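Side-chain contacts in glycogen accumulation regulator GarA (Mycobacterium tuberculosis, PDB 6I2P), which probably regulates glycogen accumulation through a forkhead-associated (FHA) domain, a module that recognises phosphothreonine-bearing partner proteins: residues T78-H83 against I88-V93; A100-E105 against V138-F143; F71-A76 against L145-G150. All coordinates share one frame; numbering follows the deposited sequence.

Contact 1 (T78-H83 against I88-V93). With SO4 (sulfate ion), chain L.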
ATOM      1  N   THR C  78       2.240  15.749 -25.133  1.00 52.66           N
ATOM      2  CA  THR C  78       2.995  16.017 -23.915  1.00 51.04           C
ATOM      3  C   THR C  78       2.924  14.769 -23.034  1.00 54.27           C
ATOM      4  O   THR C  78       1.855  14.435 -22.523  1.00 52.76           O
ATOM      5  CB  THR C  78       2.493  17.302 -23.225  1.00 54.75           C
ATOM      6  OG1 THR C  78       2.189  18.297 -24.202  1.00 59.67           O
ATOM      7  CG2 THR C  78       3.493  17.864 -22.251  1.00 49.07           C
ATOM      8  N   SER C  79       4.040  14.048 -22.897  1.00 51.68           N
ATOM      9  CA  SER C  79       4.064  12.822 -22.097  1.00 50.67           C
ATOM     10  C   SER C  79       4.118  13.112 -20.596  1.00 52.98           C
ATOM     11  O   SER C  79       4.697  14.117 -20.179  1.00 53.10           O
ATOM     12  CB  SER C  79       5.209  11.908 -22.526  1.00 55.09           C
ATOM     13  OG  SER C  79       6.464  12.558 -22.414  1.00 64.80           O
ATOM     14  N   ALA C  80       3.499  12.234 -19.793  1.00 47.38           N
ATOM     15  CA  ALA C  80       3.463  12.353 -18.336  1.00 45.84           C
ATOM     16  C   ALA C  80       3.737  10.988 -17.693  1.00 48.47           C
ATOM     17  O   ALA C  80       3.045  10.014 -17.992  1.00 46.17           O
ATOM     18  CB  ALA C  80       2.110  12.905 -17.879  1.00 44.88           C
ATOM     19  N   GLY C  81       4.770  10.929 -16.854  1.00 46.86           N
ATOM     20  CA  GLY C  81       5.163   9.698 -16.175  1.00 47.19           C
ATOM     21  C   GLY C  81       6.367   9.835 -15.273  1.00 52.31           C
ATOM     22  O   GLY C  81       6.866  10.946 -15.064  1.00 53.03           O
ATOM     23  N   ARG C  82       6.834   8.690 -14.725  1.00 48.94           N
ATOM     24  CA  ARG C  82       7.989   8.607 -13.830  1.00 50.63           C
ATOM     25  C   ARG C  82       9.308   8.401 -14.602  1.00 58.40           C
ATOM     26  O   ARG C  82      10.375   8.418 -13.987  1.00 61.25           O
ATOM     27  CB  ARG C  82       7.768   7.504 -12.772  1.00 50.29           C
ATOM     28  CG  ARG C  82       8.651   7.622 -11.521  1.00 57.28           C
ATOM     29  CD  ARG C  82       8.284   6.678 -10.386  1.00 61.70           C
ATOM     30  NE  ARG C  82       7.645   5.438 -10.843  1.00 64.50           N
ATOM     31  CZ  ARG C  82       8.299   4.344 -11.218  1.00 76.05           C
ATOM     32  NH1 ARG C  82       9.626   4.312 -11.189  1.00 65.85           N
ATOM     33  NH2 ARG C  82       7.632   3.274 -11.630  1.00 56.48           N
ATOM     34  N   HIS C  83       9.251   8.222 -15.941  1.00 55.16           N
ATOM     35  CA  HIS C  83      10.469   8.062 -16.734  1.00 57.90           C
ATOM     36  C   HIS C  83      11.208   9.410 -16.806  1.00 62.97           C
ATOM     37  O   HIS C  83      10.553  10.435 -17.025  1.00 60.35           O
ATOM     38  CB  HIS C  83      10.185   7.511 -18.141  1.00 59.10           C
ATOM     39  CG  HIS C  83      11.434   7.081 -18.844  1.00 66.08           C
ATOM     40  ND1 HIS C  83      12.238   7.996 -19.504  1.00 69.81           N
ATOM     41  CD2 HIS C  83      12.028   5.865 -18.889  1.00 69.93           C
ATOM     42  CE1 HIS C  83      13.270   7.305 -19.964  1.00 72.30           C
ATOM     43  NE2 HIS C  83      13.193   6.020 -19.616  1.00 72.88           N
ATOM     44  N   ILE C  88       6.284  15.832 -18.508  1.00 51.78           N
ATOM     45  CA  ILE C  88       5.725  16.129 -17.191  1.00 49.67           C
ATOM     46  C   ILE C  88       6.210  14.994 -16.289  1.00 53.78           C
ATOM     47  O   ILE C  88       5.604  13.921 -16.236  1.00 53.06           O
ATOM     48  CB  ILE C  88       4.177  16.294 -17.224  1.00 50.33           C
ATOM     49  CG1 ILE C  88       3.775  17.499 -18.096  1.00 50.41           C
ATOM     50  CG2 ILE C  88       3.578  16.399 -15.805  1.00 48.89           C
ATOM     51  CD1 ILE C  88       2.447  17.378 -18.723  1.00 50.16           C
ATOM     52  N   PHE C  89       7.353  15.216 -15.640  1.00 51.56           N
ATOM     53  CA  PHE C  89       7.967  14.230 -14.761  1.00 52.02           C
ATOM     54  C   PHE C  89       7.210  14.155 -13.440  1.00 55.10           C
ATOM     55  O   PHE C  89       7.120  15.147 -12.716  1.00 54.85           O
ATOM     56  CB  PHE C  89       9.467  14.523 -14.571  1.00 56.14           C
ATOM     57  CG  PHE C  89      10.184  13.623 -13.594  1.00 58.73           C
ATOM     58  CD1 PHE C  89      10.397  12.281 -13.887  1.00 62.29           C
ATOM     59  CD2 PHE C  89      10.671  14.124 -12.393  1.00 61.47           C
ATOM     60  CE1 PHE C  89      11.061  11.449 -12.983  1.00 64.62           C
ATOM     61  CE2 PHE C  89      11.343  13.295 -11.493  1.00 66.18           C
ATOM     62  CZ  PHE C  89      11.533  11.961 -11.794  1.00 65.08           C
ATOM     63  N   LEU C  90       6.623  12.989 -13.154  1.00 51.06           N
ATOM     64  CA  LEU C  90       5.851  12.775 -11.935  1.00 50.08           C
ATOM     65  C   LEU C  90       6.464  11.641 -11.121  1.00 56.43           C
ATOM     66  O   LEU C  90       6.215  10.462 -11.383  1.00 55.30           O
ATOM     67  CB  LEU C  90       4.357  12.552 -12.244  1.00 48.30           C
ATOM     68  CG  LEU C  90       3.638  13.669 -13.025  1.00 52.41           C
ATOM     69  CD1 LEU C  90       2.386  13.137 -13.713  1.00 51.30           C
ATOM     70  CD2 LEU C  90       3.318  14.885 -12.135  1.00 53.34           C
ATOM     71  N   ASP C  91       7.336  12.016 -10.178  1.00 56.43           N
ATOM     72  CA  ASP C  91       8.049  11.083  -9.317  1.00 59.02           C
ATOM     73  C   ASP C  91       7.196  10.647  -8.138  1.00 63.15           C
ATOM     74  O   ASP C  91       7.071  11.364  -7.142  1.00 63.90           O
ATOM     75  CB  ASP C  91       9.395  11.673  -8.862  1.00 64.13           C
ATOM     76  CG  ASP C  91      10.368  10.667  -8.272  1.00 80.53           C
ATOM     77  OD1 ASP C  91      10.198   9.447  -8.528  1.00 81.83           O
ATOM     78  OD2 ASP C  91      11.305  11.097  -7.564  1.00 90.48           O
ATOM     79  N   ASP C  92       6.608   9.457  -8.265  1.00 59.24           N
ATOM     80  CA  ASP C  92       5.736   8.806  -7.291  1.00 58.31           C
ATOM     81  C   ASP C  92       5.725   7.315  -7.647  1.00 60.26           C
ATOM     82  O   ASP C  92       5.556   6.990  -8.820  1.00 58.04           O
ATOM     83  CB  ASP C  92       4.338   9.447  -7.397  1.00 58.22           C
ATOM     84  CG  ASP C  92       3.125   8.750  -6.812  1.00 67.09           C
ATOM     85  OD1 ASP C  92       3.246   7.575  -6.391  1.00 68.62           O
ATOM     86  OD2 ASP C  92       2.053   9.365  -6.801  1.00 68.63           O
ATOM     87  N   VAL C  93       5.890   6.422  -6.634  1.00 58.14           N
ATOM     88  CA  VAL C  93       5.953   4.948  -6.764  1.00 59.10           C
ATOM     89  C   VAL C  93       4.759   4.338  -7.535  1.00 60.47           C
ATOM     90  O   VAL C  93       4.931   3.314  -8.199  1.00 61.52           O
ATOM     91  CB  VAL C  93       6.181   4.192  -5.416  1.00 65.28           C
ATOM     92  CG1 VAL C  93       7.556   4.493  -4.836  1.00 67.66           C
ATOM     93  CG2 VAL C  93       5.078   4.470  -4.388  1.00 64.52           C
TER
HETATM   94  S   SO4 L 202       6.109   8.360  -2.792  1.00 89.22           S
HETATM   95  O1  SO4 L 202       5.182   8.433  -1.657  1.00 88.30           O
HETATM   96  O2  SO4 L 202       7.251   7.518  -2.433  1.00 89.03           O
HETATM   97  O3  SO4 L 202       5.423   7.792  -3.954  1.00 90.20           O
HETATM   98  O4  SO4 L 202       6.581   9.705  -3.142  1.00 89.45           O
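The carbonyl oxygen of Gly81 takes the shortest polar bond of this contact, from Leu90 N to Gly81 O at 2.8 Å, and the CA-H of Phe89 leans on the same oxygen. The bond is almost straight at the hydrogen (176°), yet the donor stands well above the carbonyl plane. Gly81 is almost fully extended, a shape that glycine adopts readily. Upstream the pairing is regular and parallel: Ile88 N bonds to Ser79 O at 2.9 Å, and Gly81 N returns to Ile88 O at 3.2 Å.

On one face of this strand pair small and branched side chains mesh through apolar carbons. Ala80 CB lies 4.0 Å from Ile88 CB, and Thr78 turns its methyl CG2, not its hydroxyl, to Ile88 CD1 at 3.7 Å. On the other face Phe89 presents its ring edge to the loop: CE1 is 3.3 Å from Arg82 O, and His83 O also lies near the ring plane, so slightly positive ring C-H groups face carbonyl oxygens.

Arg82 runs alongside the second segment. With CG anti to the backbone N (chi1 -160°) and a bend at chi3, its CD comes 3.2 Å from Asp92 O. The long arginine reaches Val95 O through NE and the backbone of another protein chain through NH1, with a weak bond from NH2 to a modified side chain there, consistent with the FHA phosphopeptide site. Beyond it, Val93 N bonds to sulfate O3 at 3.0 Å, while Asp92 OD1 is held by Thr94.

Strand 88-89 forms the edge of the mixed sheet within this chain, with 77-81 between it and 100-105; Ile88 and Leu90 reach across to strand 70-73 of the other sheet.

Contact 2 (A100-E105 against V138-F143). With SO4 (sulfate ion), chain L.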
ATOM      1  N   ALA C 100       0.764   8.440 -18.980  1.00 47.60           N
ATOM      2  CA  ALA C 100      -0.216   9.135 -19.797  1.00 47.48           C
ATOM      3  C   ALA C 100       0.405  10.136 -20.775  1.00 51.75           C
ATOM      4  O   ALA C 100       1.613  10.380 -20.764  1.00 52.42           O
ATOM      5  CB  ALA C 100      -1.220   9.849 -18.882  1.00 47.11           C
ATOM      6  N   GLU C 101      -0.443  10.698 -21.629  1.00 47.92           N
ATOM      7  CA  GLU C 101      -0.097  11.723 -22.603  1.00 48.50           C
ATOM      8  C   GLU C 101      -1.231  12.728 -22.693  1.00 51.59           C
ATOM      9  O   GLU C 101      -2.403  12.359 -22.623  1.00 50.65           O
ATOM     10  CB  GLU C 101       0.186  11.126 -23.992  1.00 51.61           C
ATOM     11  CG  GLU C 101       1.567  10.502 -24.108  1.00 61.84           C
ATOM     12  CD  GLU C 101       1.880   9.789 -25.406  1.00 78.12           C
ATOM     13  OE1 GLU C 101       3.062   9.413 -25.589  1.00 80.20           O
ATOM     14  OE2 GLU C 101       0.958   9.613 -26.239  1.00 65.37           O
ATOM     15  N   PHE C 102      -0.869  13.998 -22.829  1.00 48.45           N
ATOM     16  CA  PHE C 102      -1.802  15.096 -22.997  1.00 48.61           C
ATOM     17  C   PHE C 102      -1.660  15.509 -24.445  1.00 57.16           C
ATOM     18  O   PHE C 102      -0.555  15.833 -24.892  1.00 57.98           O
ATOM     19  CB  PHE C 102      -1.508  16.241 -22.016  1.00 48.69           C
ATOM     20  CG  PHE C 102      -1.800  15.875 -20.581  1.00 47.68           C
ATOM     21  CD1 PHE C 102      -0.843  15.228 -19.801  1.00 50.27           C
ATOM     22  CD2 PHE C 102      -3.029  16.164 -20.010  1.00 48.42           C
ATOM     23  CE1 PHE C 102      -1.125  14.861 -18.482  1.00 49.54           C
ATOM     24  CE2 PHE C 102      -3.301  15.820 -18.685  1.00 50.40           C
ATOM     25  CZ  PHE C 102      -2.354  15.158 -17.934  1.00 47.79           C
ATOM     26  N   ARG C 103      -2.757  15.380 -25.202  1.00 56.48           N
ATOM     27  CA  ARG C 103      -2.786  15.656 -26.632  1.00 59.63           C
ATOM     28  C   ARG C 103      -3.633  16.861 -27.010  1.00 67.37           C
ATOM     29  O   ARG C 103      -4.774  16.983 -26.563  1.00 67.13           O
ATOM     30  CB  ARG C 103      -3.227  14.411 -27.416  1.00 60.52           C
ATOM     31  CG  ARG C 103      -2.277  13.227 -27.234  1.00 68.88           C
ATOM     32  CD  ARG C 103      -2.589  12.089 -28.171  1.00 78.67           C
ATOM     33  NE  ARG C 103      -1.619  11.002 -28.029  1.00 83.94           N
ATOM     34  CZ  ARG C 103      -1.023  10.388 -29.046  1.00 89.36           C
ATOM     35  NH1 ARG C 103      -1.299  10.738 -30.294  1.00 74.73           N
ATOM     36  NH2 ARG C 103      -0.149   9.419 -28.821  1.00 72.78           N
ATOM     37  N   LEU C 104      -3.060  17.753 -27.832  1.00 67.13           N
ATOM     38  CA  LEU C 104      -3.721  18.946 -28.357  1.00 69.40           C
ATOM     39  C   LEU C 104      -4.232  18.603 -29.763  1.00 78.51           C
ATOM     40  O   LEU C 104      -3.454  18.564 -30.720  1.00 80.10           O
ATOM     41  CB  LEU C 104      -2.745  20.134 -28.386  1.00 70.14           C
ATOM     42  N   GLU C 105      -5.532  18.261 -29.857  1.00 77.42           N
ATOM     43  CA  GLU C 105      -6.205  17.863 -31.100  1.00 81.11           C
ATOM     44  C   GLU C 105      -7.513  18.641 -31.258  1.00 88.91           C
ATOM     45  O   GLU C 105      -8.321  18.676 -30.325  1.00 87.97           O
ATOM     46  CB  GLU C 105      -6.493  16.344 -31.111  1.00 82.00           C
ATOM     47  CG  GLU C 105      -5.277  15.441 -30.955  1.00 91.68           C
ATOM     48  CD  GLU C 105      -5.553  13.981 -30.634  1.00112.73           C
ATOM     49  OE1 GLU C 105      -6.636  13.674 -30.082  1.00104.24           O
ATOM     50  OE2 GLU C 105      -4.668  13.141 -30.921  1.00107.10           O
ATOM     51  N   VAL C 138      -7.234  15.791 -12.918  1.00 49.04           N
ATOM     52  CA  VAL C 138      -6.570  14.613 -13.476  1.00 47.88           C
ATOM     53  C   VAL C 138      -5.755  13.926 -12.389  1.00 50.64           C
ATOM     54  O   VAL C 138      -4.884  14.548 -11.781  1.00 49.36           O
ATOM     55  CB  VAL C 138      -5.707  14.943 -14.729  1.00 51.14           C
ATOM     56  CG1 VAL C 138      -5.203  13.663 -15.402  1.00 50.91           C
ATOM     57  CG2 VAL C 138      -6.475  15.801 -15.730  1.00 51.61           C
ATOM     58  N   GLN C 139      -6.040  12.638 -12.146  1.00 47.78           N
ATOM     59  CA  GLN C 139      -5.303  11.858 -11.161  1.00 46.75           C
ATOM     60  C   GLN C 139      -4.386  10.866 -11.846  1.00 50.05           C
ATOM     61  O   GLN C 139      -4.846   9.978 -12.567  1.00 50.29           O
ATOM     62  CB  GLN C 139      -6.225  11.174 -10.137  1.00 48.82           C
ATOM     63  CG  GLN C 139      -5.481  10.750  -8.873  1.00 57.60           C
ATOM     64  CD  GLN C 139      -6.231   9.742  -8.046  1.00 68.77           C
ATOM     65  OE1 GLN C 139      -7.278  10.025  -7.459  1.00 62.92           O
ATOM     66  NE2 GLN C 139      -5.692   8.543  -7.963  1.00 61.94           N
ATOM     67  N   ILE C 140      -3.076  11.064 -11.648  1.00 45.97           N
ATOM     68  CA  ILE C 140      -1.995  10.213 -12.143  1.00 45.24           C
ATOM     69  C   ILE C 140      -1.214   9.835 -10.888  1.00 49.15           C
ATOM     70  O   ILE C 140      -0.581  10.690 -10.267  1.00 49.75           O
ATOM     71  CB  ILE C 140      -1.143  10.913 -13.243  1.00 47.83           C
ATOM     72  CG1 ILE C 140      -1.976  11.113 -14.538  1.00 47.75           C
ATOM     73  CG2 ILE C 140       0.138  10.122 -13.536  1.00 48.66           C
ATOM     74  CD1 ILE C 140      -1.411  12.122 -15.563  1.00 52.41           C
ATOM     75  N   GLY C 141      -1.354   8.580 -10.480  1.00 44.95           N
ATOM     76  CA  GLY C 141      -0.758   8.060  -9.257  1.00 45.29           C
ATOM     77  C   GLY C 141      -1.436   8.678  -8.055  1.00 49.77           C
ATOM     78  O   GLY C 141      -2.659   8.590  -7.914  1.00 47.93           O
ATOM     79  N   LYS C 142      -0.649   9.359  -7.220  1.00 49.25           N
ATOM     80  CA  LYS C 142      -1.131  10.091  -6.052  1.00 50.74           C
ATOM     81  C   LYS C 142      -1.184  11.594  -6.381  1.00 54.77           C
ATOM     82  O   LYS C 142      -1.472  12.398  -5.496  1.00 56.36           O
ATOM     83  CB  LYS C 142      -0.244   9.828  -4.816  1.00 55.52           C
ATOM     84  CG  LYS C 142      -0.328   8.420  -4.247  1.00 65.92           C
ATOM     85  CD  LYS C 142       0.539   8.302  -2.999  1.00 81.94           C
ATOM     86  CE  LYS C 142       1.678   7.321  -3.157  1.00 96.84           C
ATOM     87  NZ  LYS C 142       2.605   7.366  -2.000  1.00111.34           N
ATOM     88  N   PHE C 143      -0.894  11.974  -7.645  1.00 49.78           N
ATOM     89  CA  PHE C 143      -0.938  13.373  -8.082  1.00 48.75           C
ATOM     90  C   PHE C 143      -2.352  13.778  -8.458  1.00 52.76           C
ATOM     91  O   PHE C 143      -3.015  13.083  -9.222  1.00 51.40           O
ATOM     92  CB  PHE C 143       0.000  13.633  -9.273  1.00 49.97           C
ATOM     93  CG  PHE C 143       1.469  13.685  -8.937  1.00 52.17           C
ATOM     94  CD1 PHE C 143       2.252  12.538  -9.003  1.00 55.33           C
ATOM     95  CD2 PHE C 143       2.080  14.887  -8.586  1.00 54.40           C
ATOM     96  CE1 PHE C 143       3.620  12.589  -8.713  1.00 57.35           C
ATOM     97  CE2 PHE C 143       3.448  14.934  -8.282  1.00 58.53           C
ATOM     98  CZ  PHE C 143       4.209  13.783  -8.357  1.00 57.20           C
TER
HETATM   99  S   SO4 L 202       6.109   8.360  -2.792  1.00 89.22           S
HETATM  100  O1  SO4 L 202       5.182   8.433  -1.657  1.00 88.30           O
HETATM  101  O2  SO4 L 202       7.251   7.518  -2.433  1.00 89.03           O
HETATM  102  O3  SO4 L 202       5.423   7.792  -3.954  1.00 90.20           O
HETATM  103  O4  SO4 L 202       6.581   9.705  -3.142  1.00 89.45           O
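A single methyl, Ile140 CD1, meets both Ala100 and Phe102 across two strands that share no hydrogen bond. It lies 4.0 Å from Ala100 CB and 4.0 Å from Phe102 CZ, with CE1 of the same ring as near. Ile140 and Phe102 approach from opposite directions, and the methyl comes to the ring obliquely. Ala100 is small enough to let the isoleucine tip settle beside the phenylalanine. Val138 adds its CG1, 4.1 Å from Phe102 CZ; the branch anti to the backbone N (chi1 -171°) is the one that reaches the ring, and the two side chains pass in opposite directions.

Strand 100-105 belongs to the mixed sheet and 138-140 to the antiparallel one, so these four buried side chains form part of the core of the FHA beta sandwich. The strand axes pass 10.2 Å apart at 150°, a separation bridged by side chains alone.

Past Ile140 the chain reverses in a type II' turn, where the positive phi of Gly141 suits glycine. The turn carries Lys142 outward, and its NZ bonds to sulfate O1 at 2.8 Å; residues of the chain of another protein hold the same ion. Asp92 OD2 accepts a bond from the backbone N of Lys142.

Contact 3 (F71-A76 against L145-G150); sequences FLLDQA and LVFLTG
Leu73 and Phe147 make the closer of the two touches between these strands: CD1 of the leucine comes 4.0 Å from CE2 of the phenylalanine, near the plane of the ring and at its edge. The two side chains cross at about a right angle. Phe147 has its CG anti to the backbone N (chi1 171°), a setting that carries the ring over to Leu73, although its CB does not itself point there. Both residues are buried, and both also touch Ala57, whose single methyl takes little of the space above strand 57-61.

The second touch is slacker. Leu145 CD2 stands 4.4 Å from Phe71 CE2, again at the edge of an aromatic ring, and Phe71 is partly exposed whereas Leu145 is buried. A long branched leucine suits this place, because it can reach toward Phe71 while packing on Val61 and Ile140.

The alternation of extended strands separates the two sides. Phe71, Leu73, Leu145 and Phe147 look into the sandwich; Leu72 lies exposed, and beyond Leu73 the chain leaves the strand through Asp74, Gln75 and Ala76, all exposed. The other segment ends in a polar way too: Thr149 OG1 bonds to Ser56 O, and Thr149 N to Asn134 OD1.

Strands 70-73 and 143-149 are not neighbours but flank 57-61 in the antiparallel sheet, with the CA atoms of Phe71 and Phe147 9.6 Å apart. Their own backbones bond to the strand between them, Phe71 to Leu59 and Val146 to Val60. The contact itself is wholly apolar and has no hydrogen bond: dispersion and the exclusion of water draw the side chains together over the middle strand, while backbone bonding to that strand sets the alignment.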
ATOM      1  N   PHE C  71       2.790  22.640 -14.967  1.00 44.88           N
ATOM      2  CA  PHE C  71       3.318  22.217 -16.251  1.00 45.83           C
ATOM      3  C   PHE C  71       2.492  22.849 -17.351  1.00 51.91           C
ATOM      4  O   PHE C  71       1.260  22.754 -17.337  1.00 50.15           O
ATOM      5  CB  PHE C  71       3.290  20.678 -16.355  1.00 46.34           C
ATOM      6  CG  PHE C  71       3.866  19.963 -15.153  1.00 46.99           C
ATOM      7  CD1 PHE C  71       5.232  19.741 -15.047  1.00 50.69           C
ATOM      8  CD2 PHE C  71       3.042  19.538 -14.115  1.00 47.75           C
ATOM      9  CE1 PHE C  71       5.764  19.094 -13.931  1.00 51.72           C
ATOM     10  CE2 PHE C  71       3.578  18.906 -12.990  1.00 50.50           C
ATOM     11  CZ  PHE C  71       4.934  18.685 -12.908  1.00 49.83           C
ATOM     12  N   LEU C  72       3.168  23.532 -18.280  1.00 52.21           N
ATOM     13  CA  LEU C  72       2.504  24.183 -19.402  1.00 53.75           C
ATOM     14  C   LEU C  72       2.392  23.218 -20.578  1.00 57.96           C
ATOM     15  O   LEU C  72       3.381  22.605 -20.978  1.00 58.11           O
ATOM     16  CB  LEU C  72       3.250  25.463 -19.816  1.00 56.16           C
ATOM     17  CG  LEU C  72       2.540  26.369 -20.825  1.00 62.72           C
ATOM     18  CD1 LEU C  72       1.561  27.322 -20.124  1.00 62.64           C
ATOM     19  CD2 LEU C  72       3.555  27.169 -21.636  1.00 67.05           C
ATOM     20  N   LEU C  73       1.172  23.079 -21.112  1.00 54.42           N
ATOM     21  CA  LEU C  73       0.874  22.253 -22.277  1.00 54.47           C
ATOM     22  C   LEU C  73       0.813  23.207 -23.473  1.00 61.36           C
ATOM     23  O   LEU C  73      -0.070  24.070 -23.527  1.00 60.97           O
ATOM     24  CB  LEU C  73      -0.468  21.508 -22.100  1.00 53.05           C
ATOM     25  CG  LEU C  73      -0.631  20.623 -20.864  1.00 55.75           C
ATOM     26  CD1 LEU C  73      -2.073  20.212 -20.679  1.00 54.95           C
ATOM     27  CD2 LEU C  73       0.239  19.389 -20.944  1.00 58.20           C
ATOM     28  N   ASP C  74       1.791  23.099 -24.391  1.00 60.69           N
ATOM     29  CA  ASP C  74       1.889  23.965 -25.575  1.00 63.53           C
ATOM     30  C   ASP C  74       2.293  23.199 -26.848  1.00 69.27           C
ATOM     31  O   ASP C  74       2.450  23.802 -27.915  1.00 72.35           O
ATOM     32  CB  ASP C  74       2.837  25.152 -25.297  1.00 66.78           C
ATOM     33  CG  ASP C  74       4.268  24.796 -24.908  1.00 77.24           C
ATOM     34  OD1 ASP C  74       4.590  23.581 -24.833  1.00 76.49           O
ATOM     35  OD2 ASP C  74       5.066  25.729 -24.676  1.00 83.95           O
ATOM     36  N   GLN C  75       2.447  21.863 -26.723  1.00 63.10           N
ATOM     37  CA  GLN C  75       2.802  20.943 -27.808  1.00 63.54           C
ATOM     38  C   GLN C  75       1.573  20.099 -28.172  1.00 65.15           C
ATOM     39  O   GLN C  75       0.595  20.078 -27.418  1.00 61.84           O
ATOM     40  CB  GLN C  75       3.938  20.001 -27.357  1.00 64.03           C
ATOM     41  CG  GLN C  75       5.284  20.669 -27.112  1.00 71.29           C
ATOM     42  CD  GLN C  75       6.180  19.874 -26.185  1.00 87.42           C
ATOM     43  OE1 GLN C  75       6.015  18.661 -25.975  1.00 77.19           O
ATOM     44  NE2 GLN C  75       7.166  20.549 -25.612  1.00 85.93           N
ATOM     45  N   ALA C  76       1.638  19.379 -29.313  1.00 63.20           N
ATOM     46  CA  ALA C  76       0.570  18.491 -29.769  1.00 62.74           C
ATOM     47  C   ALA C  76       0.508  17.249 -28.872  1.00 64.25           C
ATOM     48  O   ALA C  76      -0.579  16.740 -28.608  1.00 62.43           O
ATOM     49  CB  ALA C  76       0.800  18.083 -31.216  1.00 66.60           C
ATOM     50  N   LEU C 145      -3.890  16.739 -10.239  1.00 49.09           N
ATOM     51  CA  LEU C 145      -3.603  17.869 -11.111  1.00 48.69           C
ATOM     52  C   LEU C 145      -4.886  18.555 -11.516  1.00 52.81           C
ATOM     53  O   LEU C 145      -5.883  17.882 -11.765  1.00 53.77           O
ATOM     54  CB  LEU C 145      -2.849  17.413 -12.380  1.00 48.31           C
ATOM     55  CG  LEU C 145      -1.613  16.503 -12.189  1.00 52.77           C
ATOM     56  CD1 LEU C 145      -1.429  15.579 -13.378  1.00 52.81           C
ATOM     57  CD2 LEU C 145      -0.344  17.316 -11.942  1.00 53.59           C
ATOM     58  N   VAL C 146      -4.869  19.889 -11.575  1.00 47.83           N
ATOM     59  CA  VAL C 146      -6.004  20.657 -12.067  1.00 47.86           C
ATOM     60  C   VAL C 146      -5.602  21.191 -13.440  1.00 50.40           C
ATOM     61  O   VAL C 146      -4.510  21.749 -13.600  1.00 49.62           O
ATOM     62  CB  VAL C 146      -6.481  21.768 -11.094  1.00 52.54           C
ATOM     63  CG1 VAL C 146      -7.596  22.622 -11.708  1.00 53.22           C
ATOM     64  CG2 VAL C 146      -6.950  21.156  -9.785  1.00 52.83           C
ATOM     65  N   PHE C 147      -6.474  20.965 -14.435  1.00 45.79           N
ATOM     66  CA  PHE C 147      -6.284  21.414 -15.804  1.00 45.23           C
ATOM     67  C   PHE C 147      -6.905  22.804 -15.937  1.00 49.64           C
ATOM     68  O   PHE C 147      -8.081  22.994 -15.608  1.00 50.21           O
ATOM     69  CB  PHE C 147      -6.923  20.414 -16.789  1.00 46.89           C
ATOM     70  CG  PHE C 147      -6.966  20.878 -18.229  1.00 48.98           C
ATOM     71  CD1 PHE C 147      -8.054  21.597 -18.715  1.00 52.98           C
ATOM     72  CD2 PHE C 147      -5.919  20.595 -19.099  1.00 49.83           C
ATOM     73  CE1 PHE C 147      -8.088  22.033 -20.042  1.00 55.11           C
ATOM     74  CE2 PHE C 147      -5.965  21.013 -20.426  1.00 53.93           C
ATOM     75  CZ  PHE C 147      -7.044  21.740 -20.887  1.00 53.66           C
ATOM     76  N   LEU C 148      -6.113  23.765 -16.429  1.00 45.79           N
ATOM     77  CA  LEU C 148      -6.541  25.148 -16.629  1.00 46.77           C
ATOM     78  C   LEU C 148      -6.255  25.600 -18.044  1.00 52.39           C
ATOM     79  O   LEU C 148      -5.177  25.346 -18.566  1.00 51.04           O
ATOM     80  CB  LEU C 148      -5.876  26.108 -15.629  1.00 46.48           C
ATOM     81  CG  LEU C 148      -6.078  25.842 -14.127  1.00 50.06           C
ATOM     82  CD1 LEU C 148      -5.100  26.657 -13.308  1.00 50.47           C
ATOM     83  CD2 LEU C 148      -7.512  26.119 -13.688  1.00 51.59           C
ATOM     84  N   THR C 149      -7.216  26.283 -18.662  1.00 51.99           N
ATOM     85  CA  THR C 149      -7.075  26.807 -20.018  1.00 53.96           C
ATOM     86  C   THR C 149      -7.749  28.173 -20.114  1.00 60.30           C
ATOM     87  O   THR C 149      -8.523  28.528 -19.231  1.00 59.64           O
ATOM     88  CB  THR C 149      -7.538  25.759 -21.064  1.00 61.09           C
ATOM     89  OG1 THR C 149      -7.047  26.133 -22.346  1.00 62.36           O
ATOM     90  CG2 THR C 149      -9.057  25.552 -21.095  1.00 59.85           C
ATOM     91  N   GLY C 150      -7.458  28.914 -21.178  1.00 60.00           N
ATOM     92  CA  GLY C 150      -8.036  30.232 -21.401  1.00 62.82           C
ATOM     93  C   GLY C 150      -9.455  30.192 -21.940  1.00 70.22           C
ATOM     94  O   GLY C 150      -9.962  29.114 -22.270  1.00 69.12           O
TER

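How the contacts relate
The three contacts lie within one FHA beta sandwich. Contact 1 joins two strands within the mixed sheet, contact 3 joins two strands of the antiparallel sheet, and contact 2 connects one sheet with the other. Their centres are about 9 Å apart for contacts 1 and 2, 10 Å for 2 and 3, and 15 Å for 1 and 3. Along the chain, contact 1 closes before contact 2 opens, and both fall between the two segments of contact 3. Ile88 of contact 1 packs on Phe71 and Leu73 of contact 3, continuing the core, whereas contacts 1 and 2 share the sulfate, so the apolar core probably holds together the loops that meet the partner chain.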